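Local coordinates for conserved hypothetical protein (Methanosarcina mazei, PDB 2NR4) that binds flavin mononucleotide in a beta-barrel domain of the FMN-binding clan, although its cellular function remains unknown, at residues R55-W67 / I125-V139. Numbering follows the deposited sequence.
Sequences RPFVRLFKGSHTW and INLRNTDQSLVADLV. With FMN (flavin mononucleotide), chain C.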
loop_
_atom_site.group_PDB
_atom_site.type_symbol
_atom_site.label_atom_id
_atom_site.label_comp_id
_atom_site.label_asym_id
_atom_site.label_seq_id
_atom_site.Cartn_x
_atom_site.Cartn_y
_atom_site.Cartn_z
ATOM N N ARG A 55 -14.060 17.791 -6.692
ATOM C CA ARG A 55 -13.315 18.104 -5.488
ATOM C C ARG A 55 -13.280 16.845 -4.607
ATOM O O ARG A 55 -14.254 16.080 -4.592
ATOM C CB ARG A 55 -13.943 19.256 -4.684
ATOM C CG ARG A 55 -13.953 20.618 -5.420
ATOM C CD ARG A 55 -14.323 21.782 -4.464
ATOM N NE ARG A 55 -14.547 23.018 -5.243
ATOM C CZ ARG A 55 -13.566 23.833 -5.611
ATOM N NH1 ARG A 55 -12.301 23.551 -5.273
ATOM N NH2 ARG A 55 -13.829 24.905 -6.337
ATOM N N PRO A 56 -12.169 16.652 -3.876
ATOM C CA PRO A 56 -12.155 15.554 -2.906
ATOM C C PRO A 56 -13.153 15.838 -1.818
ATOM O O PRO A 56 -13.533 17.026 -1.620
ATOM C CB PRO A 56 -10.757 15.571 -2.321
ATOM C CG PRO A 56 -10.077 16.778 -2.820
ATOM C CD PRO A 56 -10.907 17.408 -3.902
ATOM N N PHE A 57 -13.579 14.783 -1.123
ATOM C CA PHE A 57 -14.495 14.924 0.005
ATOM C C PHE A 57 -14.265 13.869 1.086
ATOM O O PHE A 57 -13.541 12.885 0.870
ATOM C CB PHE A 57 -15.945 14.897 -0.411
ATOM C CG PHE A 57 -16.414 13.593 -1.023
ATOM C CD1 PHE A 57 -17.112 12.678 -0.256
ATOM C CD2 PHE A 57 -16.232 13.348 -2.386
ATOM C CE1 PHE A 57 -17.571 11.479 -0.824
ATOM C CE2 PHE A 57 -16.697 12.155 -2.972
ATOM C CZ PHE A 57 -17.365 11.240 -2.192
ATOM N N VAL A 58 -14.864 14.106 2.249
ATOM C CA VAL A 58 -14.715 13.178 3.376
ATOM C C VAL A 58 -16.077 12.828 3.906
ATOM O O VAL A 58 -17.007 13.622 3.809
ATOM C CB VAL A 58 -13.804 13.711 4.575
ATOM C CG1 VAL A 58 -12.381 13.770 4.206
ATOM C CG2 VAL A 58 -14.291 15.082 5.118
ATOM N N ARG A 59 -16.194 11.621 4.471
ATOM C CA ARG A 59 -17.425 11.220 5.115
ATOM C C ARG A 59 -16.954 10.921 6.510
ATOM O O ARG A 59 -16.181 9.976 6.715
ATOM C CB ARG A 59 -18.017 9.935 4.498
ATOM C CG ARG A 59 -18.397 9.997 3.036
ATOM C CD ARG A 59 -19.384 8.841 2.648
ATOM N NE ARG A 59 -19.743 8.862 1.214
ATOM C CZ ARG A 59 -20.874 9.358 0.706
ATOM N NH1 ARG A 59 -21.819 9.846 1.494
ATOM N NH2 ARG A 59 -21.076 9.341 -0.611
ATOM N N LEU A 60 -17.349 11.754 7.457
ATOM C CA LEU A 60 -16.938 11.560 8.843
ATOM C C LEU A 60 -18.090 11.000 9.695
ATOM O O LEU A 60 -19.192 11.534 9.707
ATOM C CB LEU A 60 -16.445 12.880 9.434
ATOM C CG LEU A 60 -15.545 13.777 8.598
ATOM C CD1 LEU A 60 -15.461 15.158 9.216
ATOM C CD2 LEU A 60 -14.153 13.164 8.550
ATOM N N PHE A 61 -17.824 9.917 10.415
ATOM C CA PHE A 61 -18.756 9.371 11.381
ATOM C C PHE A 61 -19.066 10.397 12.471
ATOM O O PHE A 61 -18.163 11.017 13.044
ATOM C CB PHE A 61 -18.183 8.085 11.993
ATOM C CG PHE A 61 -18.166 6.925 11.035
ATOM C CD1 PHE A 61 -19.352 6.485 10.436
ATOM C CD2 PHE A 61 -16.981 6.271 10.734
ATOM C CE1 PHE A 61 -19.352 5.405 9.545
ATOM C CE2 PHE A 61 -16.961 5.207 9.841
ATOM C CZ PHE A 61 -18.153 4.766 9.239
ATOM N N LYS A 62 -20.351 10.621 12.723
ATOM C CA LYS A 62 -20.728 11.635 13.679
ATOM C C LYS A 62 -20.278 11.204 15.074
ATOM O O LYS A 62 -20.349 10.022 15.408
ATOM C CB LYS A 62 -22.241 11.869 13.659
ATOM C CG LYS A 62 -22.765 12.562 12.424
ATOM C CD LYS A 62 -24.242 12.960 12.568
ATOM C CE LYS A 62 -25.122 12.129 11.635
ATOM N NZ LYS A 62 -26.544 12.599 11.571
ATOM N N GLY A 63 -19.808 12.161 15.862
ATOM C CA GLY A 63 -19.477 11.940 17.270
ATOM C C GLY A 63 -17.984 11.834 17.539
ATOM O O GLY A 63 -17.564 11.770 18.693
ATOM N N SER A 64 -17.175 11.776 16.477
ATOM C CA SER A 64 -15.739 11.619 16.635
ATOM C C SER A 64 -15.054 12.963 16.903
ATOM O O SER A 64 -15.639 14.030 16.709
ATOM C CB SER A 64 -15.153 10.984 15.384
ATOM O OG SER A 64 -15.175 11.905 14.294
ATOM N N HIS A 65 -13.801 12.926 17.333
ATOM C CA HIS A 65 -13.129 14.189 17.554
ATOM C C HIS A 65 -12.891 14.946 16.226
ATOM O O HIS A 65 -13.029 16.171 16.156
ATOM C CB HIS A 65 -11.867 13.994 18.396
ATOM C CG HIS A 65 -12.119 14.121 19.875
ATOM N ND1 HIS A 65 -12.577 15.292 20.456
ATOM C CD2 HIS A 65 -11.993 13.224 20.883
ATOM C CE1 HIS A 65 -12.696 15.115 21.760
ATOM N NE2 HIS A 65 -12.361 13.866 22.045
ATOM N N THR A 66 -12.539 14.211 15.174
ATOM C CA THR A 66 -12.378 14.820 13.838
ATOM C C THR A 66 -13.658 15.509 13.401
ATOM O O THR A 66 -13.639 16.633 12.889
ATOM C CB THR A 66 -12.019 13.721 12.804
ATOM O OG1 THR A 66 -10.867 13.036 13.263
ATOM C CG2 THR A 66 -11.753 14.307 11.442
ATOM N N TRP A 67 -14.778 14.818 13.574
ATOM C CA TRP A 67 -16.096 15.398 13.272
ATOM C C TRP A 67 -16.349 16.711 14.038
ATOM O O TRP A 67 -16.701 17.743 13.434
ATOM C CB TRP A 67 -17.177 14.351 13.575
ATOM C CG TRP A 67 -18.562 14.858 13.578
ATOM C CD1 TRP A 67 -19.353 15.055 12.496
ATOM C CD2 TRP A 67 -19.353 15.211 14.727
ATOM N NE1 TRP A 67 -20.594 15.521 12.894
ATOM C CE2 TRP A 67 -20.614 15.620 14.255
ATOM C CE3 TRP A 67 -19.106 15.237 16.109
ATOM C CZ2 TRP A 67 -21.649 16.020 15.118
ATOM C CZ3 TRP A 67 -20.140 15.639 16.973
ATOM C CH2 TRP A 67 -21.389 16.027 16.468
ATOM N N ILE A 125 -15.901 22.406 3.149
ATOM C CA ILE A 125 -17.022 23.203 2.651
ATOM C C ILE A 125 -18.228 22.337 2.395
ATOM O O ILE A 125 -18.118 21.073 2.362
ATOM C CB ILE A 125 -16.647 23.929 1.356
ATOM C CG1 ILE A 125 -16.425 22.927 0.191
ATOM C CG2 ILE A 125 -15.391 24.754 1.553
ATOM C CD1 ILE A 125 -16.187 23.558 -1.200
ATOM N N ASN A 126 -19.390 22.974 2.201
ATOM C CA ASN A 126 -20.633 22.243 1.918
ATOM C C ASN A 126 -20.915 21.105 2.914
ATOM O O ASN A 126 -21.366 20.015 2.534
ATOM C CB ASN A 126 -20.623 21.687 0.492
ATOM C CG ASN A 126 -20.431 22.754 -0.546
ATOM O OD1 ASN A 126 -20.875 23.885 -0.348
ATOM N ND2 ASN A 126 -19.772 22.415 -1.661
ATOM N N LEU A 127 -20.662 21.361 4.187
ATOM C CA LEU A 127 -20.985 20.366 5.214
ATOM C C LEU A 127 -22.440 19.964 5.103
ATOM O O LEU A 127 -23.317 20.822 5.074
ATOM C CB LEU A 127 -20.674 20.944 6.597
ATOM C CG LEU A 127 -19.196 20.934 7.003
ATOM C CD1 LEU A 127 -18.284 21.738 6.066
ATOM C CD2 LEU A 127 -19.053 21.460 8.462
ATOM N N ARG A 128 -22.716 18.664 5.043
ATOM C CA ARG A 128 -24.094 18.191 4.907
ATOM C C ARG A 128 -24.184 16.844 5.592
ATOM O O ARG A 128 -23.277 16.012 5.458
ATOM C CB ARG A 128 -24.491 18.044 3.432
ATOM C CG ARG A 128 -23.501 17.195 2.603
ATOM C CD ARG A 128 -23.644 17.422 1.119
ATOM N NE ARG A 128 -22.696 16.660 0.304
ATOM C CZ ARG A 128 -21.500 17.085 -0.106
ATOM N NH1 ARG A 128 -21.028 18.259 0.263
ATOM N NH2 ARG A 128 -20.754 16.305 -0.872
ATOM N N ASN A 129 -25.262 16.632 6.338
ATOM C CA ASN A 129 -25.495 15.322 6.931
ATOM C C ASN A 129 -26.080 14.380 5.907
ATOM O O ASN A 129 -27.015 14.736 5.163
ATOM C CB ASN A 129 -26.431 15.425 8.117
ATOM C CG ASN A 129 -25.874 16.270 9.225
ATOM O OD1 ASN A 129 -26.616 17.001 9.871
ATOM N ND2 ASN A 129 -24.565 16.183 9.460
ATOM N N THR A 130 -25.505 13.193 5.828
ATOM C CA THR A 130 -26.174 12.069 5.183
ATOM C C THR A 130 -25.980 10.815 6.005
ATOM O O THR A 130 -24.840 10.429 6.311
ATOM C CB THR A 130 -25.759 11.809 3.695
ATOM O OG1 THR A 130 -25.394 10.429 3.539
ATOM C CG2 THR A 130 -24.601 12.692 3.248
ATOM N N ASP A 131 -27.112 10.199 6.348
ATOM C CA ASP A 131 -27.166 8.955 7.090
ATOM C C ASP A 131 -26.734 9.247 8.515
ATOM O O ASP A 131 -27.353 10.063 9.211
ATOM C CB ASP A 131 -26.279 7.883 6.430
ATOM C CG ASP A 131 -26.675 7.598 4.975
ATOM O OD1 ASP A 131 -27.584 8.282 4.433
ATOM O OD2 ASP A 131 -26.073 6.681 4.367
ATOM N N GLN A 132 -25.657 8.606 8.941
ATOM C CA GLN A 132 -25.103 8.888 10.253
ATOM C C GLN A 132 -23.692 9.486 10.095
ATOM O O GLN A 132 -22.772 9.252 10.911
ATOM C CB GLN A 132 -25.182 7.628 11.120
ATOM C CG GLN A 132 -26.527 6.874 10.894
ATOM C CD GLN A 132 -27.106 6.204 12.134
ATOM O OE1 GLN A 132 -26.385 5.882 13.092
ATOM N NE2 GLN A 132 -28.425 5.979 12.118
ATOM N N SER A 133 -23.559 10.291 9.036
ATOM C CA SER A 133 -22.284 10.859 8.631
ATOM C C SER A 133 -22.388 12.338 8.320
ATOM O O SER A 133 -23.469 12.847 7.996
ATOM C CB SER A 133 -21.750 10.161 7.381
ATOM O OG SER A 133 -20.981 9.033 7.738
ATOM N N LEU A 134 -21.260 13.025 8.461
ATOM C CA LEU A 134 -21.150 14.380 7.985
ATOM C C LEU A 134 -20.247 14.327 6.765
ATOM O O LEU A 134 -19.111 13.848 6.840
ATOM C CB LEU A 134 -20.528 15.256 9.050
ATOM C CG LEU A 134 -20.242 16.684 8.584
ATOM C CD1 LEU A 134 -21.565 17.515 8.567
ATOM C CD2 LEU A 134 -19.174 17.308 9.472
ATOM N N VAL A 135 -20.758 14.818 5.644
ATOM C CA VAL A 135 -19.969 14.890 4.414
ATOM C C VAL A 135 -19.542 16.348 4.233
ATOM O O VAL A 135 -20.324 17.274 4.522
ATOM C CB VAL A 135 -20.755 14.376 3.225
ATOM C CG1 VAL A 135 -19.913 14.412 1.955
ATOM C CG2 VAL A 135 -21.244 12.949 3.499
ATOM N N ALA A 136 -18.302 16.522 3.812
ATOM C CA ALA A 136 -17.728 17.830 3.455
ATOM C C ALA A 136 -16.846 17.708 2.220
ATOM O O ALA A 136 -16.063 16.761 2.101
ATOM C CB ALA A 136 -16.903 18.384 4.619
ATOM N N ASP A 137 -16.943 18.675 1.308
ATOM C CA ASP A 137 -15.962 18.764 0.229
ATOM C C ASP A 137 -14.738 19.505 0.742
ATOM O O ASP A 137 -14.829 20.198 1.784
ATOM C CB ASP A 137 -16.581 19.459 -0.989
ATOM C CG ASP A 137 -17.880 18.818 -1.397
ATOM O OD1 ASP A 137 -17.879 17.587 -1.618
ATOM O OD2 ASP A 137 -18.927 19.514 -1.470
ATOM N N LEU A 138 -13.611 19.367 0.042
ATOM C CA LEU A 138 -12.331 19.875 0.479
ATOM C C LEU A 138 -11.676 20.795 -0.533
ATOM O O LEU A 138 -11.470 20.416 -1.695
ATOM C CB LEU A 138 -11.363 18.730 0.769
ATOM C CG LEU A 138 -11.818 17.728 1.856
ATOM C CD1 LEU A 138 -10.784 16.634 1.972
ATOM C CD2 LEU A 138 -12.023 18.396 3.230
ATOM N N VAL A 139 -11.308 21.982 -0.064
ATOM C CA VAL A 139 -10.643 22.975 -0.926
ATOM C C VAL A 139 -9.206 23.204 -0.369
ATOM O O VAL A 139 -9.066 23.636 0.774
ATOM C CB VAL A 139 -11.443 24.309 -0.924
ATOM C CG1 VAL A 139 -10.744 25.301 -1.846
ATOM C CG2 VAL A 139 -12.923 24.082 -1.319
HETATM N N1 FMN C . -13.709 7.443 10.192
HETATM C C2 FMN C . -14.449 8.363 9.478
HETATM O O2 FMN C . -15.276 9.043 10.080
HETATM N N3 FMN C . -14.285 8.487 8.116
HETATM C C4 FMN C . -13.354 7.703 7.451
HETATM O O4 FMN C . -13.041 7.947 6.292
HETATM C C4A FMN C . -12.595 6.781 8.167
HETATM N N5 FMN C . -11.665 5.979 7.524
HETATM C C5A FMN C . -10.895 5.072 8.239
HETATM C C6 FMN C . -9.947 4.283 7.574
HETATM C C7 FMN C . -9.170 3.375 8.279
HETATM C C7M FMN C . -8.215 2.499 7.516
HETATM C C8 FMN C . -9.363 3.243 9.671
HETATM C C8M FMN C . -8.459 2.412 10.501
HETATM C C9 FMN C . -10.313 4.023 10.344
HETATM C C9A FMN C . -11.077 4.955 9.617
HETATM N N10 FMN C . -12.027 5.751 10.260
HETATM C C10 FMN C . -12.783 6.655 9.543
HETATM C "C1'" FMN C . -12.345 5.523 11.707
HETATM C "C2'" FMN C . -11.591 6.557 12.535
HETATM O "O2'" FMN C . -10.234 6.542 12.182
HETATM C "C3'" FMN C . -11.695 6.164 13.990
HETATM O "O3'" FMN C . -13.062 6.196 14.365
HETATM C "C4'" FMN C . -10.837 7.068 14.872
HETATM O "O4'" FMN C . -10.798 6.433 16.125
HETATM C "C5'" FMN C . -11.420 8.482 15.000
HETATM O "O5'" FMN C . -10.819 9.167 16.080
HETATM P P FMN C . -11.075 10.726 16.452
HETATM O O1P FMN C . -12.215 10.712 17.485
HETATM O O2P FMN C . -11.567 11.467 15.187
HETATM O O3P FMN C . -9.794 11.257 17.101
HETATM O O HOH W 1 -16.883 16.721 -4.052
HETATM O O HOH W 2 -11.028 21.164 -4.260
HETATM O O HOH W 3 -29.057 10.377 11.471
HETATM O O HOH W 4 -23.034 16.666 11.792
#
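Val135 touches two side chains of the antiparallel partner strand with its two methyl branches. Its CB rises beside Val58 O; CG1, anti to the backbone N (chi1 -178°), continues past that oxygen at 3.5 Å and reaches Phe57 CD1 at 4.0 Å. CG2 turns the other way, lying 3.7 Å from Arg59 NH1 and near Arg59 CG. The forked, strand-favouring valine suits this place, reaching both neighbours from one CB; Arg59 offers it an aliphatic stem. On the other sheet face, buried, apolar Leu134 meets the pyrrole edge of Trp67 in plane, its CB 3.6 Å from CD1. Tryptophan suits this edge by also offering an N-H: a water accepts from both Trp67 NE1 and Asn129 ND2. Backbone bonds fix the register: Leu60 and Leu134 exchange a nearly straight pair, with Leu60 N 2.8 Å from Leu134 O. The edge of strand 57-61 facing the flavin is used too, Phe61 N donating to FMN O2 (2.7 Å) and Arg59 O accepting from FMN N3 (2.8 Å). Strand 57-61 runs between 43-51 and 133-145 in the six-stranded antiparallel barrel, and leads through a type II turn into helix 65-73, where His65 N, Thr66 N and Thr66 OG1 donate to the FMN phosphate.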